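Local coordinates for HTH-type transcriptional regulator LysG (PDB 3ISP), which probably activates expression of the exporter LysE and represses its own gene, acting as a DNA-binding homodimer of the LysR family, at residues Glu162-Pro167 / Asp259-Val264; Ala169-Val174 / Ser253-Cys258. One frame throughout, in Å; residues are numbered along the deposited sequence.

Contact 1. Residues Glu162-Pro167 / Asp259-Val264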
loop_
_atom_site.group_PDB
_atom_site.type_symbol
_atom_site.label_atom_id
_atom_site.label_comp_id
_atom_site.label_asym_id
_atom_site.label_seq_id
_atom_site.Cartn_x
_atom_site.Cartn_y
_atom_site.Cartn_z
ATOM N N GLU A 162 -27.393 -2.549 16.740
ATOM C CA GLU A 162 -26.463 -3.576 16.272
ATOM C C GLU A 162 -27.109 -4.496 15.237
ATOM O O GLU A 162 -28.319 -4.758 15.292
ATOM C CB GLU A 162 -25.926 -4.384 17.449
ATOM C CG GLU A 162 -25.297 -3.531 18.517
ATOM C CD GLU A 162 -24.823 -4.349 19.699
ATOM O OE1 GLU A 162 -25.238 -5.534 19.808
ATOM O OE2 GLU A 162 -24.041 -3.798 20.515
ATOM N N MET A 163 -26.300 -4.951 14.282
ATOM C CA MET A 163 -26.736 -5.912 13.257
ATOM C C MET A 163 -26.287 -7.297 13.710
ATOM O O MET A 163 -25.145 -7.467 14.124
ATOM C CB MET A 163 -26.126 -5.546 11.887
ATOM C CG MET A 163 -26.314 -6.577 10.767
ATOM S SD MET A 163 -25.982 -5.929 9.107
ATOM C CE MET A 163 -24.482 -5.039 9.435
ATOM N N ARG A 164 -27.179 -8.278 13.681
ATOM C CA ARG A 164 -26.767 -9.630 14.059
ATOM C C ARG A 164 -26.340 -10.476 12.860
ATOM O O ARG A 164 -26.986 -10.455 11.810
ATOM C CB ARG A 164 -27.854 -10.365 14.839
ATOM C CG ARG A 164 -27.446 -11.781 15.182
ATOM C CD ARG A 164 -28.209 -12.326 16.368
ATOM N NE ARG A 164 -28.048 -11.488 17.544
ATOM C CZ ARG A 164 -28.932 -11.415 18.530
ATOM N NH1 ARG A 164 -30.042 -12.128 18.477
ATOM N NH2 ARG A 164 -28.711 -10.613 19.561
ATOM N N TYR A 165 -25.254 -11.223 13.031
ATOM C CA TYR A 165 -24.733 -12.096 11.981
ATOM C C TYR A 165 -24.805 -13.575 12.371
ATOM O O TYR A 165 -24.199 -13.983 13.365
ATOM C CB TYR A 165 -23.284 -11.728 11.666
ATOM C CG TYR A 165 -23.130 -10.474 10.847
ATOM C CD1 TYR A 165 -23.091 -10.532 9.466
ATOM C CD2 TYR A 165 -23.005 -9.232 11.457
ATOM C CE1 TYR A 165 -22.946 -9.397 8.712
ATOM C CE2 TYR A 165 -22.865 -8.088 10.706
ATOM C CZ TYR A 165 -22.838 -8.174 9.334
ATOM O OH TYR A 165 -22.704 -7.037 8.570
ATOM N N LEU A 166 -25.532 -14.369 11.580
ATOM C CA LEU A 166 -25.671 -15.816 11.807
ATOM C C LEU A 166 -24.714 -16.577 10.916
ATOM O O LEU A 166 -24.643 -16.300 9.727
ATOM C CB LEU A 166 -27.095 -16.263 11.492
ATOM C CG LEU A 166 -28.131 -15.403 12.210
ATOM C CD1 LEU A 166 -29.561 -15.777 11.857
ATOM C CD2 LEU A 166 -27.893 -15.521 13.700
ATOM N N PRO A 167 -23.981 -17.546 11.480
ATOM C CA PRO A 167 -23.088 -18.395 10.679
ATOM C C PRO A 167 -23.914 -19.439 9.936
ATOM O O PRO A 167 -24.488 -20.307 10.591
ATOM C CB PRO A 167 -22.224 -19.102 11.727
ATOM C CG PRO A 167 -22.718 -18.612 13.076
ATOM C CD PRO A 167 -24.067 -18.002 12.869
ATOM N N ASP A 259 -24.801 -22.504 17.087
ATOM C CA ASP A 259 -25.706 -21.751 17.937
ATOM C C ASP A 259 -25.218 -20.329 18.249
ATOM O O ASP A 259 -25.972 -19.504 18.770
ATOM C CB ASP A 259 -25.911 -22.528 19.231
ATOM C CG ASP A 259 -27.312 -22.397 19.760
ATOM O OD1 ASP A 259 -28.193 -21.967 18.975
ATOM O OD2 ASP A 259 -27.529 -22.723 20.950
ATOM N N ILE A 260 -23.961 -20.048 17.919
ATOM C CA ILE A 260 -23.358 -18.750 18.198
ATOM C C ILE A 260 -23.699 -17.688 17.155
ATOM O O ILE A 260 -24.024 -18.011 16.020
ATOM C CB ILE A 260 -21.843 -18.865 18.230
ATOM C CG1 ILE A 260 -21.428 -20.113 19.004
ATOM C CG2 ILE A 260 -21.231 -17.598 18.812
ATOM C CD1 ILE A 260 -19.942 -20.235 19.174
ATOM N N HIS A 261 -23.618 -16.421 17.542
ATOM C CA HIS A 261 -23.806 -15.321 16.599
ATOM C C HIS A 261 -22.866 -14.132 16.869
ATOM O O HIS A 261 -22.090 -14.137 17.830
ATOM C CB HIS A 261 -25.267 -14.857 16.578
ATOM C CG HIS A 261 -25.793 -14.432 17.916
ATOM N ND1 HIS A 261 -25.274 -13.365 18.616
ATOM C CD2 HIS A 261 -26.808 -14.918 18.667
ATOM C CE1 HIS A 261 -25.938 -13.221 19.749
ATOM N NE2 HIS A 261 -26.876 -14.148 19.801
ATOM N N LEU A 262 -22.926 -13.125 16.006
ATOM C CA LEU A 262 -22.142 -11.918 16.212
ATOM C C LEU A 262 -23.029 -10.700 16.167
ATOM O O LEU A 262 -23.806 -10.523 15.226
ATOM C CB LEU A 262 -21.047 -11.762 15.154
ATOM C CG LEU A 262 -19.679 -12.349 15.465
ATOM C CD1 LEU A 262 -18.636 -11.600 14.672
ATOM C CD2 LEU A 262 -19.382 -12.254 16.944
ATOM N N ASP A 263 -22.918 -9.860 17.188
ATOM C CA ASP A 263 -23.555 -8.559 17.144
ATOM C C ASP A 263 -22.493 -7.532 16.801
ATOM O O ASP A 263 -21.412 -7.496 17.405
ATOM C CB ASP A 263 -24.249 -8.226 18.462
ATOM C CG ASP A 263 -25.420 -9.141 18.752
ATOM O OD1 ASP A 263 -26.388 -9.151 17.963
ATOM O OD2 ASP A 263 -25.383 -9.846 19.782
ATOM N N VAL A 264 -22.797 -6.719 15.799
ATOM C CA VAL A 264 -21.883 -5.679 15.363
ATOM C C VAL A 264 -22.596 -4.353 15.493
ATOM O O VAL A 264 -23.580 -4.110 14.808
ATOM C CB VAL A 264 -21.449 -5.900 13.898
ATOM C CG1 VAL A 264 -20.149 -5.166 13.601
ATOM C CG2 VAL A 264 -21.281 -7.380 13.629
#

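Contact 2. Residues Ala169-Val174 / Ser253-Cys258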
loop_
_atom_site.group_PDB
_atom_site.type_symbol
_atom_site.label_atom_id
_atom_site.label_comp_id
_atom_site.label_asym_id
_atom_site.label_seq_id
_atom_site.Cartn_x
_atom_site.Cartn_y
_atom_site.Cartn_z
ATOM N N ALA A 169 -25.115 -21.852 6.115
ATOM C CA ALA A 169 -24.750 -22.665 4.962
ATOM C C ALA A 169 -25.976 -23.439 4.521
ATOM O O ALA A 169 -26.979 -23.481 5.231
ATOM C CB ALA A 169 -23.625 -23.628 5.307
ATOM N N SER A 170 -25.895 -24.052 3.348
ATOM C CA SER A 170 -26.974 -24.883 2.843
ATOM C C SER A 170 -26.857 -26.269 3.453
ATOM O O SER A 170 -25.778 -26.661 3.903
ATOM C CB SER A 170 -26.881 -24.988 1.332
ATOM O OG SER A 170 -25.727 -25.725 0.982
ATOM N N ARG A 171 -27.960 -27.010 3.466
ATOM C CA ARG A 171 -27.988 -28.328 4.101
ATOM C C ARG A 171 -27.000 -29.312 3.467
ATOM O O ARG A 171 -26.309 -30.049 4.183
ATOM C CB ARG A 171 -29.409 -28.908 4.110
ATOM C CG ARG A 171 -30.484 -27.883 4.386
ATOM C CD ARG A 171 -31.705 -28.497 5.039
ATOM N NE ARG A 171 -32.672 -27.463 5.411
ATOM C CZ ARG A 171 -33.374 -27.461 6.542
ATOM N NH1 ARG A 171 -33.215 -28.437 7.430
ATOM N NH2 ARG A 171 -34.228 -26.474 6.793
ATOM N N PRO A 172 -26.934 -29.332 2.122
ATOM C CA PRO A 172 -25.895 -30.129 1.462
ATOM C C PRO A 172 -24.509 -29.816 2.017
ATOM O O PRO A 172 -23.764 -30.748 2.321
ATOM C CB PRO A 172 -26.006 -29.700 0.001
ATOM C CG PRO A 172 -27.448 -29.364 -0.162
ATOM C CD PRO A 172 -27.857 -28.727 1.144
ATOM N N PHE A 173 -24.175 -28.536 2.170
ATOM C CA PHE A 173 -22.884 -28.186 2.766
ATOM C C PHE A 173 -22.685 -28.770 4.167
ATOM O O PHE A 173 -21.599 -29.263 4.483
ATOM C CB PHE A 173 -22.616 -26.674 2.810
ATOM C CG PHE A 173 -21.295 -26.344 3.438
ATOM C CD1 PHE A 173 -20.143 -26.285 2.667
ATOM C CD2 PHE A 173 -21.186 -26.170 4.804
ATOM C CE1 PHE A 173 -18.909 -26.021 3.245
ATOM C CE2 PHE A 173 -19.956 -25.909 5.382
ATOM C CZ PHE A 173 -18.813 -25.834 4.596
ATOM N N VAL A 174 -23.717 -28.692 5.007
ATOM C CA VAL A 174 -23.637 -29.271 6.344
ATOM C C VAL A 174 -23.447 -30.778 6.293
ATOM O O VAL A 174 -22.547 -31.299 6.945
ATOM C CB VAL A 174 -24.866 -28.949 7.209
ATOM C CG1 VAL A 174 -24.849 -29.794 8.469
ATOM C CG2 VAL A 174 -24.882 -27.474 7.572
ATOM N N SER A 253 -33.510 -23.569 2.587
ATOM C CA SER A 253 -32.325 -23.302 1.772
ATOM C C SER A 253 -31.028 -23.094 2.577
ATOM O O SER A 253 -29.954 -23.500 2.123
ATOM C CB SER A 253 -32.564 -22.100 0.861
ATOM O OG SER A 253 -33.879 -22.101 0.343
ATOM N N PHE A 254 -31.123 -22.445 3.745
ATOM C CA PHE A 254 -29.988 -22.301 4.654
ATOM C C PHE A 254 -30.246 -23.022 5.963
ATOM O O PHE A 254 -31.389 -23.145 6.380
ATOM C CB PHE A 254 -29.746 -20.835 5.009
ATOM C CG PHE A 254 -28.972 -20.069 3.990
ATOM C CD1 PHE A 254 -28.180 -20.715 3.063
ATOM C CD2 PHE A 254 -29.009 -18.691 3.988
ATOM C CE1 PHE A 254 -27.468 -19.994 2.124
ATOM C CE2 PHE A 254 -28.302 -17.966 3.064
ATOM C CZ PHE A 254 -27.530 -18.615 2.130
ATOM N N VAL A 255 -29.181 -23.457 6.631
ATOM C CA VAL A 255 -29.271 -23.857 8.035
ATOM C C VAL A 255 -28.138 -23.278 8.892
ATOM O O VAL A 255 -26.980 -23.224 8.460
ATOM C CB VAL A 255 -29.260 -25.393 8.214
ATOM C CG1 VAL A 255 -30.501 -26.011 7.603
ATOM C CG2 VAL A 255 -27.986 -25.988 7.631
ATOM N N ARG A 256 -28.465 -22.866 10.117
ATOM C CA ARG A 256 -27.433 -22.424 11.043
ATOM C C ARG A 256 -26.412 -23.517 11.300
ATOM O O ARG A 256 -26.756 -24.593 11.756
ATOM C CB ARG A 256 -28.031 -21.965 12.370
ATOM C CG ARG A 256 -28.699 -20.608 12.314
ATOM C CD ARG A 256 -29.070 -20.120 13.708
ATOM N NE ARG A 256 -27.901 -19.755 14.507
ATOM C CZ ARG A 256 -27.924 -18.853 15.487
ATOM N NH1 ARG A 256 -29.054 -18.226 15.778
ATOM N NH2 ARG A 256 -26.823 -18.575 16.175
ATOM N N VAL A 257 -25.160 -23.209 11.000
ATOM C CA VAL A 257 -24.007 -24.059 11.256
ATOM C C VAL A 257 -23.758 -24.290 12.748
ATOM O O VAL A 257 -23.242 -25.330 13.155
ATOM C CB VAL A 257 -22.767 -23.392 10.640
ATOM C CG1 VAL A 257 -21.491 -23.717 11.423
ATOM C CG2 VAL A 257 -22.664 -23.758 9.161
ATOM N N CYS A 258 -24.102 -23.303 13.564
ATOM C CA CYS A 258 -23.986 -23.447 15.013
ATOM C C CYS A 258 -24.784 -22.376 15.767
ATOM O O CYS A 258 -25.363 -21.467 15.166
ATOM C CB CYS A 258 -22.517 -23.496 15.478
ATOM S SG CYS A 258 -21.599 -21.931 15.475
#

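Contact 1. Residues Glu162-Pro167 / Asp259-Val264
This is antiparallel strand pairing. Residues Met-163 to Tyr-165 of strand 155-169 lie beside Leu-262 to Val-264 of strand 255-271, inside the mixed sheet of the LysR substrate-binding domain. The short axes approach to 4.5 Å and run at 154°. Two hydrogen-bonded pairs set the register. Met-163 N donates to Val-264 O at 2.9 Å, and Val-264 N bonds back to Met-163 O. Tyr-165 N reaches Leu-262 O at 2.7 Å, with Leu-262 N returning to Tyr-165 O. Between them, Arg-164 and Asp-263 form a non-hydrogen-bonded pair.

The side chains of that pair lie side by side and form a salt bridge. Arg-164 NE meets Asp-263 OD1 on its syn side at 2.9 Å, though tilted out of the carboxylate plane; two further bonds from NH2 to the carboxylate are weak. The Arg-164 chain bends at chi3 (-57°), which brings its guanidinium beside the His-261 ring; the two lie flat on each other. Their centres are 3.8 Å apart and the planes differ by only 13°. Arg-164 CD adds a CH-pi contact over the same ring. The guanidinium is thus held by a carboxylate at its edge and a ring on one face. Glu-162 OE1 sits 4.2 Å from Asp-263 OD1, and the nearby arginine may ease this like-charge approach.

Strands 155-169 and 255-271 probably correspond to the two crossover strands that join the Rossmann-like subdomains in LysR-type regulatory domains. On the other side of the sheet, Tyr-165 CD2 packs obliquely on Val-264 CG2, and Tyr-165 CB touches Leu-262 CB. The tyrosine OH hydrogen-bonds to Asp-104, and Leu-262 leans on Met-204 of helix 201-210. Toward the end of the pairing, Pro-167 CD rests on Ile-260 O at 3.2 Å.

Contact 2. Residues Ala169-Val174 / Ser253-Cys258
The start of helix 171-177 meets the approach to strand 255-271 here, with Ala-169, Arg-171 and Val-174 gathered round Val-255. One nearly straight backbone bond joins the segments, from Val-255 N to Ala-169 O at 2.6 Å, close to the line of the carbonyl. The return bond from Ala-169 N to Val-255 O is weak, so the pairing is loose.

Val-255 divides its two methyls between two partners. CG1 stands over one face of the Arg-171 guanidinium, 3.4 Å from CZ, and the two side chains cross at about a right angle. The Arg-171 chain is extended from CG to NE, which carries its flat end out over the valine. Its NE hydrogen-bonds to Gly-252 O, so the group is also tied to the residue that follows helix 242-251. Val-255 CG2 meets Val-174 CG2 at 3.4 Å, one turn further along the helix. Ala-169 CB adds a looser touch on Val-257 CG2, 4.0 Å away.

The first bond of the Phe-254 side chain leads away from 169-174, although CB still touches Ala-169 O; the ring meets Phe-240 edge-to-face. Ser-170 is the N-cap; its OG accepts a weak capping bond from Phe-173 N. A strand running straight into an N-capped helix is a beta-alpha connection, as found in the Rossmann-like subdomains of periplasmic-binding-protein-type folds.

Overall arrangement
The centres of the two contacts lie about 16 Å apart, within the substrate-binding domain. Both use strand 255-271. Their first segments are also consecutive, because helix 171-177 follows strand 155-169. In chain order come 162-167, 169-174, 253-258 and 259-264, so the segments of contact 2 fall between those of contact 1. The two meet at a probable hydrogen bond from Val-257 N to Pro-167 O, 3.0 Å. Leu-166 also packs on Arg-256. They probably mark where the chain enters and leaves one subdomain: contact 1 along the crossover strands, contact 2 where strand 155-169 ends and strand 255-271 begins.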